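Local coordinates for protein tubulin binding cofactor C (Leishmania major, PDB 5AJ8) that probably acts as a chaperone in tubulin folding, here represented by its C-terminal domain, at residues Asn72-Val77 and Ala90-Pro95; Val137-Phe142 and Pro151-Leu156. The protein carries 1 engineered substitution. All blocks are in the same frame, centred on the assembly; numbering follows the deposited sequence.

Interaction 1 (Asn72-Val77 and Ala90-Pro95); sequences NLDMYV and AMRFGP. Engineered in segment 72-77: Met-75 (natural residue Leu).
The guanidinium of Arg-92 meets the carboxylate of Asp-74 at its edge, side-on, with one nitrogen for each oxygen. NE of Arg-92 donates to OD1 of Asp-74 over 2.8 Å, and NH2 of Arg-92 reaches OD2 of Asp-74 at 2.9 Å. Both acceptors lie close to the guanidinium plane, but the two planes are 36° apart: OD1 is met from above the carboxylate plane, and OD2 on its syn side but also well out of that plane. A bend at chi3 (-59°) turns the arginine back alongside its neighbour. The Phe-93 ring carries CB of Met-75 over one face, a CH-pi contact 4.0 Å from CB to the ring centroid. The Tyr-76 ring takes the backbone O of Pro-95 at its edge, near CD2, while its OH bonds to the backbone N of Arg-162 and its ring stacks with Tyr-59.

These pairs decorate adjacent parallel strands in a right-handed beta-helix, the architecture of the TBCC family. The backbone alternates regularly: Leu-73 O accepts from Arg-92 N, Met-75 N gives to Arg-92 O at 2.7 Å, Met-75 O accepts from Gly-94 N, and Val-77 N closes on Gly-94 O. On the inward face, CE of Met-91 packs against CB of Leu-73 at 3.5 Å. Met-75, an engineered selenomethionine, also lies here, against Leu-67, Val-58 and Val-60.

This pair of strands is thus apolar inside, through Leu-73, Met-75, Met-91 and Phe-93; outside, beside Tyr-76 and Gly-94, the Asp-74/Arg-92 bonds should restrict rotation and offset charge.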
# COMPACT_ATOMS: atom_id res chain seq x y z
N ASN A 72 2.75 -10.71 -8.58
CA ASN A 72 3.15 -9.56 -9.42
C ASN A 72 2.52 -8.24 -8.96
O ASN A 72 1.91 -7.52 -9.74
CB ASN A 72 2.85 -9.80 -10.91
CG ASN A 72 3.72 -10.88 -11.52
OD1 ASN A 72 4.82 -10.62 -12.00
ND2 ASN A 72 3.22 -12.08 -11.52
N LEU A 73 2.65 -7.95 -7.67
CA LEU A 73 2.25 -6.66 -7.08
C LEU A 73 3.50 -5.83 -6.83
O LEU A 73 4.48 -6.34 -6.29
CB LEU A 73 1.52 -6.86 -5.76
CG LEU A 73 0.14 -7.51 -5.69
CD1 LEU A 73 -0.75 -7.00 -4.58
CD2 LEU A 73 -0.59 -7.44 -7.01
N ASP A 74 3.50 -4.58 -7.29
CA ASP A 74 4.53 -3.63 -6.88
C ASP A 74 3.92 -2.84 -5.74
O ASP A 74 2.91 -2.14 -5.93
CB ASP A 74 4.99 -2.72 -8.02
CG ASP A 74 5.84 -3.45 -9.07
OD1 ASP A 74 6.30 -4.58 -8.83
OD2 ASP A 74 6.00 -2.87 -10.19
N MSE A 75 4.49 -2.99 -4.54
CA MSE A 75 3.91 -2.42 -3.30
C MSE A 75 4.75 -1.24 -2.84
O MSE A 75 5.90 -1.42 -2.42
CB MSE A 75 3.92 -3.49 -2.19
CG MSE A 75 3.12 -4.77 -2.40
SE MSE A 75 1.24 -4.40 -2.79
CE MSE A 75 0.92 -3.40 -1.12
N TYR A 76 4.18 -0.03 -2.87
CA TYR A 76 4.84 1.18 -2.39
C TYR A 76 4.27 1.56 -1.03
O TYR A 76 3.14 2.06 -0.91
CB TYR A 76 4.67 2.33 -3.40
CG TYR A 76 5.32 2.02 -4.75
CD1 TYR A 76 4.63 1.34 -5.75
CD2 TYR A 76 6.62 2.39 -5.00
CE1 TYR A 76 5.23 1.06 -6.99
CE2 TYR A 76 7.23 2.12 -6.21
CZ TYR A 76 6.53 1.46 -7.20
OH TYR A 76 7.18 1.19 -8.39
N VAL A 77 5.05 1.30 0.01
CA VAL A 77 4.54 1.07 1.33
C VAL A 77 5.21 1.96 2.40
O VAL A 77 6.44 2.10 2.44
CB VAL A 77 4.77 -0.43 1.69
CG1 VAL A 77 4.46 -0.71 3.15
CG2 VAL A 77 3.93 -1.31 0.79
N ALA A 90 6.49 -12.92 -6.73
CA ALA A 90 6.83 -11.83 -7.63
C ALA A 90 6.35 -10.52 -7.02
O ALA A 90 5.73 -9.68 -7.69
CB ALA A 90 6.26 -12.06 -9.04
N MSE A 91 6.64 -10.37 -5.73
CA MSE A 91 6.28 -9.17 -4.98
C MSE A 91 7.50 -8.28 -4.98
O MSE A 91 8.63 -8.74 -4.75
CB MSE A 91 5.85 -9.48 -3.57
CG MSE A 91 4.78 -10.57 -3.42
SE MSE A 91 3.13 -10.07 -4.31
CE MSE A 91 2.53 -8.78 -2.96
N ARG A 92 7.30 -6.99 -5.27
CA ARG A 92 8.40 -6.04 -5.20
C ARG A 92 7.98 -4.84 -4.34
O ARG A 92 6.88 -4.29 -4.52
CB ARG A 92 8.79 -5.56 -6.60
CG ARG A 92 9.08 -6.70 -7.56
CD ARG A 92 9.78 -6.23 -8.83
NE ARG A 92 8.96 -5.24 -9.52
CZ ARG A 92 9.36 -4.57 -10.60
NH1 ARG A 92 10.56 -4.76 -11.09
NH2 ARG A 92 8.53 -3.71 -11.20
N PHE A 93 8.86 -4.43 -3.45
CA PHE A 93 8.56 -3.38 -2.46
C PHE A 93 9.37 -2.12 -2.61
O PHE A 93 10.58 -2.14 -2.79
CB PHE A 93 8.74 -3.91 -1.04
CG PHE A 93 7.66 -4.87 -0.63
CD1 PHE A 93 7.69 -6.17 -1.05
CD2 PHE A 93 6.61 -4.44 0.17
CE1 PHE A 93 6.70 -7.05 -0.68
CE2 PHE A 93 5.60 -5.30 0.53
CZ PHE A 93 5.64 -6.61 0.10
N GLY A 94 8.67 -1.01 -2.51
CA GLY A 94 9.24 0.32 -2.59
C GLY A 94 8.59 1.21 -1.54
O GLY A 94 7.71 0.77 -0.79
N PRO A 95 9.05 2.46 -1.47
CA PRO A 95 8.53 3.45 -0.54
C PRO A 95 7.31 4.24 -1.06
O PRO A 95 7.19 4.54 -2.27
CB PRO A 95 9.71 4.39 -0.38
CG PRO A 95 10.30 4.44 -1.76
CD PRO A 95 10.19 3.00 -2.25
O HOH W 1 5.72 -7.29 -8.95

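Interaction 2 (Val137-Phe142 and Pro151-Leu156); sequences VKVDDF and PHWCVL
Val-139 sets its CB over one face of the indole of Trp-153 where the last turn of the beta-helix is closed, the two side chains sliding past each other in opposite directions. CB of the valine sits above the six-membered ring, 3.6 Å from its centroid and 15° off the normal, a CH-pi contact. Its two methyls spread over the same face, CG1 by CG and CD1 of Trp-153, CG2 by CE3. The chi1 of 71° places the indole between the backbone N and carbonyl carbon of Trp-153. At the ring's edge, CH2 of Trp-153 approaches the carbonyl O of Val-137 at 3.4 Å, and CG2 of Val-155 packs on CA of Val-137.

Asp-141 and His-152 cross at about a right angle, their planes 56° apart. OD2 of Asp-141 comes in at the imidazole edge, 3.1 Å from CD2 of His-152. Both side chains have polar partners beyond this pair: Asp-141 OD2 bonds to Ser-150 OG, and His-152 ND1 to Asp-89.

No direct hydrogen bond joins the segments. A water instead donates to Val-139 O at 3.0 Å and accepts from Asp-141 N and, at 3.1 Å, from NE1 of Trp-153.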
# COMPACT_ATOMS: atom_id res chain seq x y z
N VAL A 137 11.58 -2.35 3.35
CA VAL A 137 12.70 -3.18 2.88
C VAL A 137 12.73 -4.53 3.61
O VAL A 137 13.45 -5.39 3.22
CB VAL A 137 14.10 -2.50 2.98
CG1 VAL A 137 14.10 -1.15 2.28
CG2 VAL A 137 14.57 -2.37 4.43
N LYS A 138 11.93 -4.69 4.66
CA LYS A 138 11.88 -5.96 5.37
C LYS A 138 10.45 -6.51 5.27
O LYS A 138 9.49 -5.82 5.55
CB LYS A 138 12.36 -5.84 6.81
CG LYS A 138 12.21 -7.14 7.60
CD LYS A 138 13.17 -7.21 8.78
CE LYS A 138 13.49 -8.65 9.18
NZ LYS A 138 12.72 -9.14 10.35
N VAL A 139 10.33 -7.74 4.77
CA VAL A 139 9.02 -8.36 4.54
C VAL A 139 9.04 -9.71 5.22
O VAL A 139 10.08 -10.38 5.24
CB VAL A 139 8.73 -8.48 3.02
CG1 VAL A 139 7.49 -9.32 2.76
CG2 VAL A 139 8.58 -7.09 2.41
N ASP A 140 7.92 -10.08 5.80
CA ASP A 140 7.81 -11.28 6.64
C ASP A 140 7.06 -12.34 5.86
O ASP A 140 5.84 -12.43 5.92
CB ASP A 140 7.08 -10.91 7.95
CG ASP A 140 6.87 -12.09 8.92
OD1 ASP A 140 7.41 -13.20 8.71
OD2 ASP A 140 6.18 -11.85 9.96
N ASP A 141 7.80 -13.15 5.12
CA ASP A 141 7.23 -14.23 4.35
C ASP A 141 7.32 -15.44 5.28
O ASP A 141 8.18 -16.29 5.13
CB ASP A 141 8.00 -14.40 3.05
CG ASP A 141 7.45 -15.51 2.17
OD1 ASP A 141 6.39 -16.09 2.50
OD2 ASP A 141 8.09 -15.78 1.13
N PHE A 142 6.42 -15.47 6.25
CA PHE A 142 6.56 -16.33 7.44
C PHE A 142 6.46 -17.84 7.15
O PHE A 142 7.01 -18.63 7.89
CB PHE A 142 5.57 -15.94 8.52
CG PHE A 142 4.13 -16.28 8.21
CD1 PHE A 142 3.32 -15.41 7.51
CD2 PHE A 142 3.58 -17.47 8.67
CE1 PHE A 142 2.00 -15.72 7.24
CE2 PHE A 142 2.27 -17.80 8.39
CZ PHE A 142 1.48 -16.92 7.67
N PRO A 151 12.51 -16.27 -2.12
CA PRO A 151 12.56 -15.81 -3.50
C PRO A 151 11.28 -15.07 -3.91
O PRO A 151 11.18 -14.69 -5.07
CB PRO A 151 12.62 -17.12 -4.28
CG PRO A 151 11.78 -18.03 -3.48
CD PRO A 151 12.01 -17.65 -2.04
N HIS A 152 10.32 -14.94 -2.99
CA HIS A 152 8.97 -14.43 -3.35
C HIS A 152 8.78 -12.93 -3.32
O HIS A 152 7.73 -12.44 -3.77
CB HIS A 152 7.94 -15.02 -2.40
CG HIS A 152 7.84 -16.50 -2.47
ND1 HIS A 152 7.75 -17.17 -3.67
CD2 HIS A 152 7.81 -17.44 -1.50
CE1 HIS A 152 7.66 -18.47 -3.43
NE2 HIS A 152 7.70 -18.66 -2.12
N TRP A 153 9.77 -12.23 -2.75
CA TRP A 153 9.77 -10.78 -2.69
C TRP A 153 11.17 -10.19 -2.82
O TRP A 153 12.17 -10.85 -2.59
CB TRP A 153 9.10 -10.31 -1.39
CG TRP A 153 9.91 -10.58 -0.17
CD1 TRP A 153 9.89 -11.69 0.59
CD2 TRP A 153 10.87 -9.70 0.42
NE1 TRP A 153 10.79 -11.58 1.63
CE2 TRP A 153 11.40 -10.36 1.56
CE3 TRP A 153 11.33 -8.42 0.11
CZ2 TRP A 153 12.36 -9.79 2.38
CZ3 TRP A 153 12.27 -7.83 0.95
CH2 TRP A 153 12.78 -8.52 2.07
N CYS A 154 11.23 -8.93 -3.23
CA CYS A 154 12.47 -8.19 -3.27
C CYS A 154 12.16 -6.70 -3.13
O CYS A 154 10.98 -6.32 -3.08
CB CYS A 154 13.24 -8.48 -4.57
SG CYS A 154 12.45 -7.88 -6.07
N VAL A 155 13.21 -5.89 -3.12
CA VAL A 155 13.12 -4.44 -3.02
C VAL A 155 13.38 -3.84 -4.40
O VAL A 155 14.33 -4.19 -5.06
CB VAL A 155 14.12 -3.91 -1.97
CG1 VAL A 155 14.06 -2.39 -1.85
CG2 VAL A 155 13.82 -4.56 -0.62
N LEU A 156 12.48 -2.96 -4.84
CA LEU A 156 12.60 -2.28 -6.10
C LEU A 156 13.86 -1.46 -6.15
O LEU A 156 14.23 -0.83 -5.16
CB LEU A 156 11.43 -1.30 -6.29
CG LEU A 156 10.07 -1.93 -6.60
CD1 LEU A 156 8.95 -0.97 -6.30
CD2 LEU A 156 10.01 -2.36 -8.06
O HOH W 2 10.92 -13.14 4.35

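In the fold
Interactions 1 and 2 lie in series along the chain, their centres about 9 Å apart, and share a sheet. Strand 91-95, one half of interaction 1, is also the neighbour of strand 153-155. Probable hydrogen bonds join the two contacts, Phe-93 N to Cys-154 O and Leu-156 N to Phe-93 O, each at 2.9 Å. Interaction 1 stacks strands within one face of the coil, whereas interaction 2 joins the edge strands of the two sheets at the end of the stack, near the surface. Phe-93 touches both Val-139 and Trp-153, so the apolar interior runs on from one contact to the other. On the outer face, Leu-156 CD2 packs 3.4 Å from Arg-92 NE, beside the salt bridge.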